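Local structure of 2-(hydroxymethyl)glutarate dehydrogenase (Eubacterium barkeri, 3CKY) at residues A[91-96]-A[147-152]; A[230-235]-A[281-286]; A[31-36]-A[52-57]; A[97-102]-A[242-247]. The protein catalyses the NAD-dependent interconversion of 2-formylglutarate and (S)-2-hydroxymethylglutarate, a step in the fermentation of nicotinate. One frame throughout, in Å; residues are numbered along the deposited sequence.

Contact 1 of 4, residues A[91-96]-A[147-152]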
loop_
_atom_site.group_PDB
_atom_site.type_symbol
_atom_site.label_atom_id
_atom_site.label_comp_id
_atom_site.label_asym_id
_atom_site.label_seq_id
_atom_site.Cartn_x
_atom_site.Cartn_y
_atom_site.Cartn_z
ATOM N N GLY A 91 -19.401 33.550 -24.506
ATOM C CA GLY A 91 -19.741 32.571 -25.541
ATOM C C GLY A 91 -18.531 31.871 -26.138
ATOM O O GLY A 91 -18.678 30.956 -26.948
ATOM N N THR A 92 -17.334 32.307 -25.744
ATOM C CA THR A 92 -16.099 31.673 -26.175
ATOM C C THR A 92 -15.995 30.332 -25.467
ATOM O O THR A 92 -16.408 30.201 -24.311
ATOM C CB THR A 92 -14.865 32.542 -25.836
ATOM O OG1 THR A 92 -14.996 33.828 -26.458
ATOM C CG2 THR A 92 -13.579 31.881 -26.319
ATOM N N VAL A 93 -15.464 29.338 -26.170
ATOM C CA VAL A 93 -15.240 28.013 -25.599
ATOM C C VAL A 93 -13.740 27.775 -25.433
ATOM O O VAL A 93 -12.977 27.960 -26.382
ATOM C CB VAL A 93 -15.819 26.894 -26.493
ATOM C CG1 VAL A 93 -15.648 25.524 -25.830
ATOM C CG2 VAL A 93 -17.290 27.157 -26.813
ATOM N N ILE A 94 -13.329 27.384 -24.225
ATOM C CA ILE A 94 -11.957 26.964 -23.959
ATOM C C ILE A 94 -11.915 25.442 -23.984
ATOM O O ILE A 94 -12.711 24.792 -23.312
ATOM C CB ILE A 94 -11.456 27.411 -22.571
ATOM C CG1 ILE A 94 -11.725 28.905 -22.324
ATOM C CG2 ILE A 94 -9.973 27.082 -22.419
ATOM C CD1 ILE A 94 -11.028 29.848 -23.290
ATOM N N VAL A 95 -10.997 24.882 -24.764
ATOM C CA VAL A 95 -10.816 23.433 -24.839
ATOM C C VAL A 95 -9.478 23.074 -24.216
ATOM O O VAL A 95 -8.430 23.241 -24.835
ATOM C CB VAL A 95 -10.870 22.925 -26.287
ATOM C CG1 VAL A 95 -10.681 21.414 -26.313
ATOM C CG2 VAL A 95 -12.194 23.327 -26.941
ATOM N N ASP A 96 -9.537 22.601 -22.973
ATOM C CA ASP A 96 -8.356 22.287 -22.183
ATOM C C ASP A 96 -7.972 20.818 -22.363
ATOM O O ASP A 96 -8.685 19.918 -21.935
ATOM C CB ASP A 96 -8.621 22.592 -20.706
ATOM C CG ASP A 96 -7.350 22.641 -19.872
ATOM O OD1 ASP A 96 -6.261 22.283 -20.367
ATOM O OD2 ASP A 96 -7.449 23.048 -18.700
ATOM N N PHE A 147 -20.797 20.482 -26.760
ATOM C CA PHE A 147 -20.159 19.443 -27.572
ATOM C C PHE A 147 -20.507 19.599 -29.048
ATOM O O PHE A 147 -19.613 19.547 -29.894
ATOM C CB PHE A 147 -20.539 18.037 -27.109
ATOM C CG PHE A 147 -19.949 16.949 -27.966
ATOM C CD1 PHE A 147 -18.615 16.577 -27.821
ATOM C CD2 PHE A 147 -20.716 16.310 -28.933
ATOM C CE1 PHE A 147 -18.056 15.577 -28.618
ATOM C CE2 PHE A 147 -20.166 15.304 -29.732
ATOM C CZ PHE A 147 -18.834 14.936 -29.568
ATOM N N GLU A 148 -21.793 19.790 -29.351
ATOM C CA GLU A 148 -22.234 19.984 -30.733
ATOM C C GLU A 148 -21.576 21.222 -31.337
ATOM O O GLU A 148 -21.186 21.228 -32.504
ATOM C CB GLU A 148 -23.757 20.128 -30.808
ATOM C CG GLU A 148 -24.520 18.857 -30.475
ATOM C CD GLU A 148 -26.004 19.098 -30.276
ATOM O OE1 GLU A 148 -26.611 18.353 -29.483
ATOM O OE2 GLU A 148 -26.574 20.025 -30.905
ATOM N N LYS A 149 -21.462 22.268 -30.525
ATOM C CA LYS A 149 -20.809 23.505 -30.926
ATOM C C LYS A 149 -19.382 23.238 -31.412
ATOM O O LYS A 149 -19.019 23.642 -32.510
ATOM C CB LYS A 149 -20.806 24.487 -29.749
ATOM C CG LYS A 149 -20.578 25.944 -30.113
ATOM C CD LYS A 149 -21.135 26.869 -29.024
ATOM C CE LYS A 149 -20.966 28.344 -29.385
ATOM N NZ LYS A 149 -21.722 29.259 -28.472
ATOM N N ILE A 150 -18.589 22.525 -30.615
ATOM C CA ILE A 150 -17.164 22.351 -30.920
ATOM C C ILE A 150 -16.834 21.124 -31.764
ATOM O O ILE A 150 -15.759 21.062 -32.346
ATOM C CB ILE A 150 -16.295 22.364 -29.634
ATOM C CG1 ILE A 150 -16.559 21.133 -28.757
ATOM C CG2 ILE A 150 -16.544 23.657 -28.850
ATOM C CD1 ILE A 150 -15.655 21.056 -27.552
ATOM N N GLN A 151 -17.764 20.174 -31.858
ATOM C CA GLN A 151 -17.521 18.885 -32.535
ATOM C C GLN A 151 -16.952 18.982 -33.963
ATOM O O GLN A 151 -16.009 18.266 -34.291
ATOM C CB GLN A 151 -18.801 18.034 -32.517
ATOM C CG GLN A 151 -18.707 16.678 -33.216
ATOM C CD GLN A 151 -18.931 16.757 -34.719
ATOM O OE1 GLN A 151 -19.735 17.557 -35.206
ATOM N NE2 GLN A 151 -18.222 15.919 -35.463
ATOM N N PRO A 152 -17.520 19.855 -34.815
ATOM C CA PRO A 152 -16.975 20.004 -36.174
ATOM C C PRO A 152 -15.495 20.420 -36.236
ATOM O O PRO A 152 -14.754 19.948 -37.097
ATOM C CB PRO A 152 -17.870 21.089 -36.801
ATOM C CG PRO A 152 -19.127 21.053 -36.006
ATOM C CD PRO A 152 -18.689 20.727 -34.606
#

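Contact 2 of 4, residues A[230-235]-A[281-286]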
loop_
_atom_site.group_PDB
_atom_site.type_symbol
_atom_site.label_atom_id
_atom_site.label_comp_id
_atom_site.label_asym_id
_atom_site.label_seq_id
_atom_site.Cartn_x
_atom_site.Cartn_y
_atom_site.Cartn_z
ATOM N N GLY A 230 15.992 -5.125 -23.784
ATOM C CA GLY A 230 16.807 -4.374 -22.828
ATOM C C GLY A 230 17.052 -2.929 -23.237
ATOM O O GLY A 230 17.800 -2.217 -22.585
ATOM N N ASP A 231 16.421 -2.490 -24.315
ATOM C CA ASP A 231 16.514 -1.108 -24.771
ATOM C C ASP A 231 15.275 -0.341 -24.319
ATOM O O ASP A 231 14.197 -0.489 -24.883
ATOM C CB ASP A 231 16.644 -1.062 -26.294
ATOM C CG ASP A 231 16.731 0.363 -26.845
ATOM O OD1 ASP A 231 16.684 1.339 -26.052
ATOM O OD2 ASP A 231 16.850 0.498 -28.093
ATOM N N PHE A 232 15.449 0.478 -23.290
ATOM C CA PHE A 232 14.350 1.199 -22.675
ATOM C C PHE A 232 14.315 2.661 -23.109
ATOM O O PHE A 232 13.639 3.481 -22.500
ATOM C CB PHE A 232 14.431 1.063 -21.161
ATOM C CG PHE A 232 14.218 -0.342 -20.677
ATOM C CD1 PHE A 232 12.939 -0.861 -20.561
ATOM C CD2 PHE A 232 15.298 -1.137 -20.317
ATOM C CE1 PHE A 232 12.730 -2.151 -20.094
ATOM C CE2 PHE A 232 15.100 -2.425 -19.849
ATOM C CZ PHE A 232 13.809 -2.933 -19.740
ATOM N N ALA A 233 15.048 2.980 -24.170
ATOM C CA ALA A 233 15.013 4.306 -24.757
ATOM C C ALA A 233 13.693 4.530 -25.490
ATOM O O ALA A 233 13.149 3.629 -26.143
ATOM C CB ALA A 233 16.180 4.504 -25.731
ATOM N N GLY A 234 13.181 5.747 -25.372
ATOM C CA GLY A 234 11.928 6.124 -26.005
ATOM C C GLY A 234 10.748 5.528 -25.269
ATOM O O GLY A 234 10.790 5.344 -24.051
ATOM N N GLY A 235 9.705 5.220 -26.034
ATOM C CA GLY A 235 8.457 4.718 -25.483
ATOM C C GLY A 235 7.735 5.792 -24.689
ATOM O O GLY A 235 7.663 6.950 -25.094
ATOM N N ASP A 281 11.609 4.373 -20.887
ATOM C CA ASP A 281 10.267 3.855 -20.989
ATOM C C ASP A 281 9.888 3.274 -19.634
ATOM O O ASP A 281 10.737 2.738 -18.901
ATOM C CB ASP A 281 10.144 2.788 -22.078
ATOM C CG ASP A 281 8.757 2.192 -22.154
ATOM O OD1 ASP A 281 7.870 2.853 -22.719
ATOM O OD2 ASP A 281 8.554 1.071 -21.624
ATOM N N MET A 282 8.604 3.391 -19.309
ATOM C CA MET A 282 8.112 2.976 -18.014
ATOM C C MET A 282 8.282 1.482 -17.714
ATOM O O MET A 282 8.288 1.121 -16.571
ATOM C CB MET A 282 6.653 3.422 -17.832
ATOM C CG MET A 282 5.662 3.079 -18.967
ATOM S SD MET A 282 4.677 1.607 -18.704
ATOM C CE MET A 282 5.738 0.411 -19.455
ATOM N N SER A 283 8.466 0.633 -18.726
ATOM C CA SER A 283 8.680 -0.794 -18.506
ATOM C C SER A 283 10.034 -1.077 -17.854
ATOM O O SER A 283 10.252 -2.173 -17.311
ATOM C CB SER A 283 8.562 -1.582 -19.818
ATOM O OG SER A 283 9.505 -1.168 -20.798
ATOM N N ALA A 284 10.938 -0.088 -17.908
ATOM C CA ALA A 284 12.219 -0.138 -17.182
ATOM C C ALA A 284 12.022 -0.243 -15.672
ATOM O O ALA A 284 12.957 -0.522 -14.958
ATOM C CB ALA A 284 13.091 1.078 -17.521
ATOM N N VAL A 285 10.813 -0.029 -15.176
ATOM C CA VAL A 285 10.527 -0.247 -13.737
ATOM C C VAL A 285 10.886 -1.688 -13.275
ATOM O O VAL A 285 11.203 -1.902 -12.101
ATOM C CB VAL A 285 9.051 0.102 -13.402
ATOM C CG1 VAL A 285 8.101 -0.995 -13.901
ATOM C CG2 VAL A 285 8.886 0.356 -11.919
ATOM N N ILE A 286 10.858 -2.652 -14.205
ATOM C CA ILE A 286 11.312 -4.012 -13.934
ATOM C C ILE A 286 12.745 -4.054 -13.329
ATOM O O ILE A 286 13.062 -4.920 -12.512
ATOM C CB ILE A 286 11.235 -4.932 -15.203
ATOM C CG1 ILE A 286 11.291 -6.409 -14.794
ATOM C CG2 ILE A 286 12.388 -4.626 -16.191
ATOM C CD1 ILE A 286 10.925 -7.404 -15.897
#

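Contact 3 of 4, residues A[31-36]-A[52-57]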
loop_
_atom_site.group_PDB
_atom_site.type_symbol
_atom_site.label_atom_id
_atom_site.label_comp_id
_atom_site.label_asym_id
_atom_site.label_seq_id
_atom_site.Cartn_x
_atom_site.Cartn_y
_atom_site.Cartn_z
ATOM N N TYR A 31 -5.576 31.843 -34.829
ATOM C CA TYR A 31 -4.683 32.743 -34.095
ATOM C C TYR A 31 -3.786 31.916 -33.176
ATOM O O TYR A 31 -4.180 30.838 -32.736
ATOM C CB TYR A 31 -5.485 33.752 -33.270
ATOM C CG TYR A 31 -6.427 34.599 -34.090
ATOM C CD1 TYR A 31 -5.991 35.771 -34.703
ATOM C CD2 TYR A 31 -7.755 34.228 -34.259
ATOM C CE1 TYR A 31 -6.861 36.555 -35.463
ATOM C CE2 TYR A 31 -8.629 35.002 -35.016
ATOM C CZ TYR A 31 -8.176 36.162 -35.614
ATOM O OH TYR A 31 -9.047 36.920 -36.353
ATOM N N ALA A 32 -2.586 32.409 -32.884
ATOM C CA ALA A 32 -1.628 31.625 -32.104
ATOM C C ALA A 32 -0.557 32.453 -31.381
ATOM O O ALA A 32 -0.056 33.454 -31.902
ATOM C CB ALA A 32 -0.963 30.586 -32.999
ATOM N N PHE A 33 -0.225 32.011 -30.168
ATOM C CA PHE A 33 0.933 32.502 -29.426
ATOM C C PHE A 33 1.649 31.367 -28.687
ATOM O O PHE A 33 1.025 30.407 -28.230
ATOM C CB PHE A 33 0.535 33.574 -28.412
ATOM C CG PHE A 33 1.660 33.967 -27.493
ATOM C CD1 PHE A 33 2.645 34.848 -27.918
ATOM C CD2 PHE A 33 1.756 33.427 -26.217
ATOM C CE1 PHE A 33 3.698 35.199 -27.080
ATOM C CE2 PHE A 33 2.801 33.774 -25.372
ATOM C CZ PHE A 33 3.773 34.662 -25.803
ATOM N N ASP A 34 2.964 31.519 -28.557
ATOM C CA ASP A 34 3.810 30.592 -27.822
ATOM C C ASP A 34 5.025 31.367 -27.317
ATOM O O ASP A 34 5.444 32.342 -27.947
ATOM C CB ASP A 34 4.248 29.447 -28.741
ATOM C CG ASP A 34 4.822 28.265 -27.979
ATOM O OD1 ASP A 34 4.278 27.149 -28.113
ATOM O OD2 ASP A 34 5.811 28.444 -27.241
ATOM N N LEU A 35 5.581 30.946 -26.182
ATOM C CA LEU A 35 6.824 31.537 -25.665
ATOM C C LEU A 35 7.938 31.429 -26.705
ATOM O O LEU A 35 8.621 32.411 -26.996
ATOM C CB LEU A 35 7.264 30.851 -24.362
ATOM C CG LEU A 35 6.768 31.435 -23.035
ATOM C CD1 LEU A 35 5.304 31.856 -23.109
ATOM C CD2 LEU A 35 6.998 30.429 -21.897
ATOM N N MET A 36 8.095 30.231 -27.264
ATOM C CA MET A 36 9.086 29.969 -28.306
ATOM C C MET A 36 8.624 30.518 -29.660
ATOM O O MET A 36 7.572 30.132 -30.179
ATOM C CB MET A 36 9.362 28.466 -28.390
ATOM C CG MET A 36 10.039 27.921 -27.139
ATOM S SD MET A 36 9.717 26.178 -26.831
ATOM C CE MET A 36 7.994 26.206 -26.317
ATOM N N GLU A 52 0.584 38.657 -29.956
ATOM C CA GLU A 52 1.617 39.153 -29.048
ATOM C C GLU A 52 1.681 38.375 -27.737
ATOM O O GLU A 52 2.742 38.267 -27.121
ATOM C CB GLU A 52 1.335 40.622 -28.739
ATOM C CG GLU A 52 2.473 41.389 -28.102
ATOM C CD GLU A 52 2.050 42.788 -27.725
ATOM O OE1 GLU A 52 1.181 42.925 -26.840
ATOM O OE2 GLU A 52 2.579 43.748 -28.320
ATOM N N ASN A 53 0.538 37.846 -27.313
ATOM C CA ASN A 53 0.421 37.174 -26.020
ATOM C C ASN A 53 -0.869 36.356 -25.926
ATOM O O ASN A 53 -1.671 36.353 -26.859
ATOM C CB ASN A 53 0.479 38.218 -24.901
ATOM C CG ASN A 53 -0.531 39.329 -25.089
ATOM O OD1 ASN A 53 -1.723 39.075 -25.261
ATOM N ND2 ASN A 53 -0.060 40.574 -25.055
ATOM N N ASN A 54 -1.061 35.672 -24.800
ATOM C CA ASN A 54 -2.261 34.850 -24.564
ATOM C C ASN A 54 -3.570 35.630 -24.621
ATOM O O ASN A 54 -4.548 35.170 -25.206
ATOM C CB ASN A 54 -2.180 34.158 -23.198
ATOM C CG ASN A 54 -1.086 33.101 -23.128
ATOM O OD1 ASN A 54 -0.625 32.596 -24.147
ATOM N ND2 ASN A 54 -0.675 32.757 -21.913
ATOM N N GLN A 55 -3.588 36.802 -23.998
ATOM C CA GLN A 55 -4.776 37.655 -24.004
ATOM C C GLN A 55 -5.204 38.030 -25.422
ATOM O O GLN A 55 -6.394 37.989 -25.748
ATOM C CB GLN A 55 -4.517 38.921 -23.197
ATOM C CG GLN A 55 -4.292 38.660 -21.725
ATOM C CD GLN A 55 -4.372 39.927 -20.905
ATOM O OE1 GLN A 55 -3.830 40.965 -21.291
ATOM N NE2 GLN A 55 -5.055 39.852 -19.770
ATOM N N LYS A 56 -4.226 38.395 -26.254
ATOM C CA LYS A 56 -4.473 38.726 -27.661
ATOM C C LYS A 56 -5.181 37.587 -28.387
ATOM O O LYS A 56 -6.172 37.811 -29.083
ATOM C CB LYS A 56 -3.158 39.053 -28.375
ATOM C CG LYS A 56 -2.560 40.411 -28.011
ATOM C CD LYS A 56 -2.980 41.503 -28.985
ATOM C CE LYS A 56 -2.074 41.563 -30.216
ATOM N NZ LYS A 56 -2.157 40.358 -31.090
ATOM N N VAL A 57 -4.676 36.366 -28.214
ATOM C CA VAL A 57 -5.312 35.189 -28.795
ATOM C C VAL A 57 -6.734 35.050 -28.249
ATOM O O VAL A 57 -7.681 34.833 -29.009
ATOM C CB VAL A 57 -4.522 33.890 -28.496
ATOM C CG1 VAL A 57 -5.234 32.680 -29.094
ATOM C CG2 VAL A 57 -3.097 33.991 -29.029
#

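Contact 4 of 4, residues A[97-102]-A[242-247]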
loop_
_atom_site.group_PDB
_atom_site.type_symbol
_atom_site.label_atom_id
_atom_site.label_comp_id
_atom_site.label_asym_id
_atom_site.label_seq_id
_atom_site.Cartn_x
_atom_site.Cartn_y
_atom_site.Cartn_z
ATOM N N MET A 97 -6.837 20.589 -23.008
ATOM C CA MET A 97 -6.360 19.239 -23.278
ATOM C C MET A 97 -5.290 18.834 -22.269
ATOM O O MET A 97 -4.656 17.788 -22.417
ATOM C CB MET A 97 -5.801 19.161 -24.699
ATOM C CG MET A 97 -6.791 19.586 -25.753
ATOM S SD MET A 97 -6.071 19.565 -27.393
ATOM C CE MET A 97 -5.159 21.130 -27.369
ATOM N N SER A 98 -5.103 19.670 -21.246
ATOM C CA SER A 98 -4.133 19.419 -20.198
ATOM C C SER A 98 -4.428 18.141 -19.439
ATOM O O SER A 98 -5.588 17.776 -19.210
ATOM C CB SER A 98 -4.097 20.570 -19.191
ATOM O OG SER A 98 -3.852 21.809 -19.826
ATOM N N SER A 99 -3.356 17.482 -19.029
ATOM C CA SER A 99 -3.467 16.297 -18.218
ATOM C C SER A 99 -3.688 16.679 -16.737
ATOM O O SER A 99 -2.741 16.821 -15.968
ATOM C CB SER A 99 -2.230 15.440 -18.404
ATOM O OG SER A 99 -2.356 14.253 -17.659
ATOM N N VAL A 100 -4.959 16.804 -16.356
ATOM C CA VAL A 100 -5.332 17.270 -15.034
ATOM C C VAL A 100 -6.510 16.477 -14.458
ATOM O O VAL A 100 -7.170 15.727 -15.161
ATOM C CB VAL A 100 -5.696 18.783 -15.052
ATOM C CG1 VAL A 100 -4.487 19.635 -15.452
ATOM C CG2 VAL A 100 -6.892 19.044 -15.967
ATOM N N SER A 101 -6.746 16.628 -13.159
ATOM C CA SER A 101 -7.879 15.970 -12.509
ATOM C C SER A 101 -9.194 16.613 -12.950
ATOM O O SER A 101 -9.218 17.800 -13.281
ATOM C CB SER A 101 -7.752 16.059 -10.992
ATOM O OG SER A 101 -7.843 17.411 -10.579
ATOM N N PRO A 102 -10.289 15.824 -12.968
ATOM C CA PRO A 102 -11.611 16.377 -13.229
ATOM C C PRO A 102 -11.935 17.600 -12.369
ATOM O O PRO A 102 -12.473 18.584 -12.882
ATOM C CB PRO A 102 -12.552 15.215 -12.891
ATOM C CG PRO A 102 -11.743 13.988 -13.086
ATOM C CD PRO A 102 -10.330 14.362 -12.760
ATOM N N HIS A 242 4.198 7.790 -14.037
ATOM C CA HIS A 242 4.146 8.138 -12.624
ATOM C C HIS A 242 3.243 9.355 -12.374
ATOM O O HIS A 242 2.424 9.346 -11.460
ATOM C CB HIS A 242 5.567 8.422 -12.087
ATOM C CG HIS A 242 5.593 8.744 -10.626
ATOM N ND1 HIS A 242 5.535 7.766 -9.656
ATOM C CD2 HIS A 242 5.612 9.929 -9.968
ATOM C CE1 HIS A 242 5.549 8.338 -8.464
ATOM N NE2 HIS A 242 5.590 9.647 -8.628
ATOM N N LYS A 243 3.405 10.387 -13.189
ATOM C CA LYS A 243 2.547 11.579 -13.121
ATOM C C LYS A 243 1.071 11.184 -13.292
ATOM O O LYS A 243 0.188 11.661 -12.570
ATOM C CB LYS A 243 2.966 12.568 -14.217
ATOM C CG LYS A 243 2.301 13.919 -14.182
ATOM C CD LYS A 243 2.502 14.634 -15.526
ATOM C CE LYS A 243 2.151 16.128 -15.469
ATOM N NZ LYS A 243 0.671 16.425 -15.551
ATOM N N ASP A 244 0.814 10.307 -14.258
ATOM C CA ASP A 244 -0.547 9.837 -14.531
ATOM C C ASP A 244 -1.137 9.106 -13.337
ATOM O O ASP A 244 -2.300 9.302 -13.006
ATOM C CB ASP A 244 -0.566 8.924 -15.762
ATOM C CG ASP A 244 -0.402 9.690 -17.071
ATOM O OD1 ASP A 244 -0.564 10.927 -17.059
ATOM O OD2 ASP A 244 -0.129 9.048 -18.111
ATOM N N LEU A 245 -0.334 8.260 -12.695
ATOM C CA LEU A 245 -0.787 7.553 -11.489
ATOM C C LEU A 245 -1.068 8.535 -10.337
ATOM O O LEU A 245 -1.999 8.346 -9.551
ATOM C CB LEU A 245 0.235 6.508 -11.064
ATOM C CG LEU A 245 0.376 5.285 -11.984
ATOM C CD1 LEU A 245 1.715 4.569 -11.766
ATOM C CD2 LEU A 245 -0.783 4.300 -11.816
ATOM N N GLY A 246 -0.274 9.594 -10.248
ATOM C CA GLY A 246 -0.526 10.674 -9.289
ATOM C C GLY A 246 -1.844 11.383 -9.510
ATOM O O GLY A 246 -2.512 11.726 -8.564
ATOM N N LEU A 247 -2.197 11.621 -10.768
ATOM C CA LEU A 247 -3.478 12.245 -11.119
ATOM C C LEU A 247 -4.658 11.362 -10.726
ATOM O O LEU A 247 -5.679 11.863 -10.288
ATOM C CB LEU A 247 -3.536 12.573 -12.614
ATOM C CG LEU A 247 -2.697 13.774 -13.073
ATOM C CD1 LEU A 247 -2.571 13.810 -14.615
ATOM C CD2 LEU A 247 -3.275 15.109 -12.510
#

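Contact 1 of 4, residues A[91-96]-A[147-152]
V93 faces I150 where helix 144-157 passes steeply over strand 93-96: the axes of the two short segments approach to 10.5 Å, their directions differ by 68°, and the CA atoms of V93 and I150 lie 8.0 Å apart. The two strand residues turned to the helix, V93 and V95, are beta-branched valines that suit an extended backbone, and I150 serves both. Its CG2 branch meets V93, reaching CG1 at 3.7 Å as the two side chains cross at a slant. The other branch starts between the backbone N and the carbonyl carbon (chi1 68°) and runs out extended, which brings I150 CD1 tip to tip with V95 CG2 at 4.2 Å. V120 of strand 118-125 touches V93 and I150 and continues this apolar layer. The extended chain of K149 lays its CD near V93 CG2 and holds NZ 3.8 Å from G91 O, too far for a hydrogen bond, though its charge is probably weakly attracted to the carbonyl. G91 suits its place because a side chain at its backbone angles would collide with the carbonyl of the preceding residue. The helix covers one face of the Rossmann sheet, while I94 packs on M78 of helix 71-79. With no hydrogen bond between the segments, their union rests on dispersion and water exclusion, while the backbones of V93 and I94 bond to D62, I64 and D118 in the same chain.

Contact 2 of 4, residues A[230-235]-A[281-286]
F232 O accepts a nearly straight hydrogen bond from D281 N (2.7 Å, N-H...O 171°), tying the loop after helix 217-228 to an Asx turn that leads into the 3-10 segment 282-284 of the helical C-terminal domain. From the same residue the side chain reaches over to 283-286. Its CB lies 3.9 Å from A284 CB, and CG comes closer to that methyl, at 3.6 Å. CD1 meets A284 N at 3.4 Å; CE1 has S283 OG in the ring plane at its edge, also at 3.4 Å. At the far end CZ touches I286 CG2 at 4.2 Å, the two side chains crossing near a right angle. A284 CA sits over one face, displaced toward the rim, a CH-pi contact, and alanine is small enough to let the backbone come so close. Cutting F232 back to an alanine is likely to leave A284 CA without its ring face and open a gap against I286. D281 anchors the other side: its OD1 forms a salt bridge with K222 and accepts from F236 N. Its OD2 is gripped twice, by S283 N from above the carboxylate plane and by S283 OG on the anti lone pair at 2.6 Å.

Contact 3 of 4, residues A[31-36]-A[52-57]
Aromatic contacts lead here, for the ring of F33 lies against the chain that enters helix 54-60. N53 CA stands over the middle of one face, 3.7 Å from the centroid of the F33 ring and 12° off its normal, a well-centred CH-pi contact. With chi1 at 172° the F33 ring points away from its own backbone N and lands on N53.

Polar atoms meet the same ring. N54 OD1 lies at the edge, near the ring plane, 3.3 Å from F33 CD2, with ring and amide planes almost perpendicular; a carbonyl oxygen there faces the slightly positive ring hydrogens. E52 O comes obliquely to 3.2 Å from F33 CE1. The side chain of N54 also touches I10, a residue assigned by similarity to the NAD site.

Apolar contacts continue along the strand. V57 spreads its methyls beneath it, CG2 at 3.7 Å from F33 CB and CG1 at 4.3 Å from Y31 CB; a compact branched residue fits between helix and strand.

Hydrogen bonds hold each side rather than crossing. N53 is the N-cap, its short amide reaching K56 N with OD1 at 2.8 Å, nearly along the C=O axis. D34 closes an Asx turn with M36 N through OD2 and takes L12 N on OD1.

Since no hydrogen bond joins 31-36 to 52-57, the helix start is seated on the Rossmann strand by a ring face, the polar atoms around that ring and valine methyls, while the cap, by tying N53 OD1 to K56 N, is likely to limit movement of the chain under F33.

Contact 4 of 4, residues A[97-102]-A[242-247]
L247 pushes its two methyls into the loop 97-102, and the closest meeting is CD1 with S99 OG at 3.1 Å, a tight fit for a methyl and a hydroxyl. The same CD1 is 3.3 Å from S99 O. CD2 rests on the backbone beyond, 3.8 Å from S101 N and 3.9 Å from V100 CA, so both methyls lie against the backbone around S99 O, S99 being the centre of an inverse gamma turn. If L247 were shortened to an alanine, that turn would probably lose its apolar support and a gap would open between loop and helix.

K243 reaches S99 from one turn earlier in the helix. Its chain is extended until the last torsion, where chi4 of -80° bends NZ inward to 3.5 Å from S99 O; the angle is too poor for a hydrogen bond, and NZ instead bonds P69 O. D244 OD1 stays 3.8 Å from S99 OG. By similarity S99 and K243 belong to the NAD site, and S99 lies about 6 Å, side chain to side chain, from K174, the probable active-site lysine.

Farther out, S101 occupies the N-cap of helix 102-114, with OG bonded to S104 N and S103 OG, which fixes the end of the loop. V100 touches D171, and P102 touches A172 and I175, all on the long helix 169-197, while D244 meets N178 of that same helix. The loop leaving Rossmann strand 93-96 thus packs against both helix 238-255 and helix 169-197, where the two domains meet.

Overall arrangement
Contacts 3 and 1 come first along the chain, in series, and share the Rossmann sheet: strand 29-33 serves one and strand 93-96 the other, with centres 19 Å apart. Contact 4 begins where contact 1's strand ends, at residue 97, and reaches helix 238-255 of the C-terminal helical domain; its segments alternate along the chain with those of contacts 1 and 2, and its centre is about 7 Å from that of the chain. Contact 2 lies wholly in that second domain, its centre about 37 Å from that of contact 1. Contacts 1, 2 and 3 thus each lie within a single domain, while contact 4 joins the two beside the probable cofactor and catalytic residues.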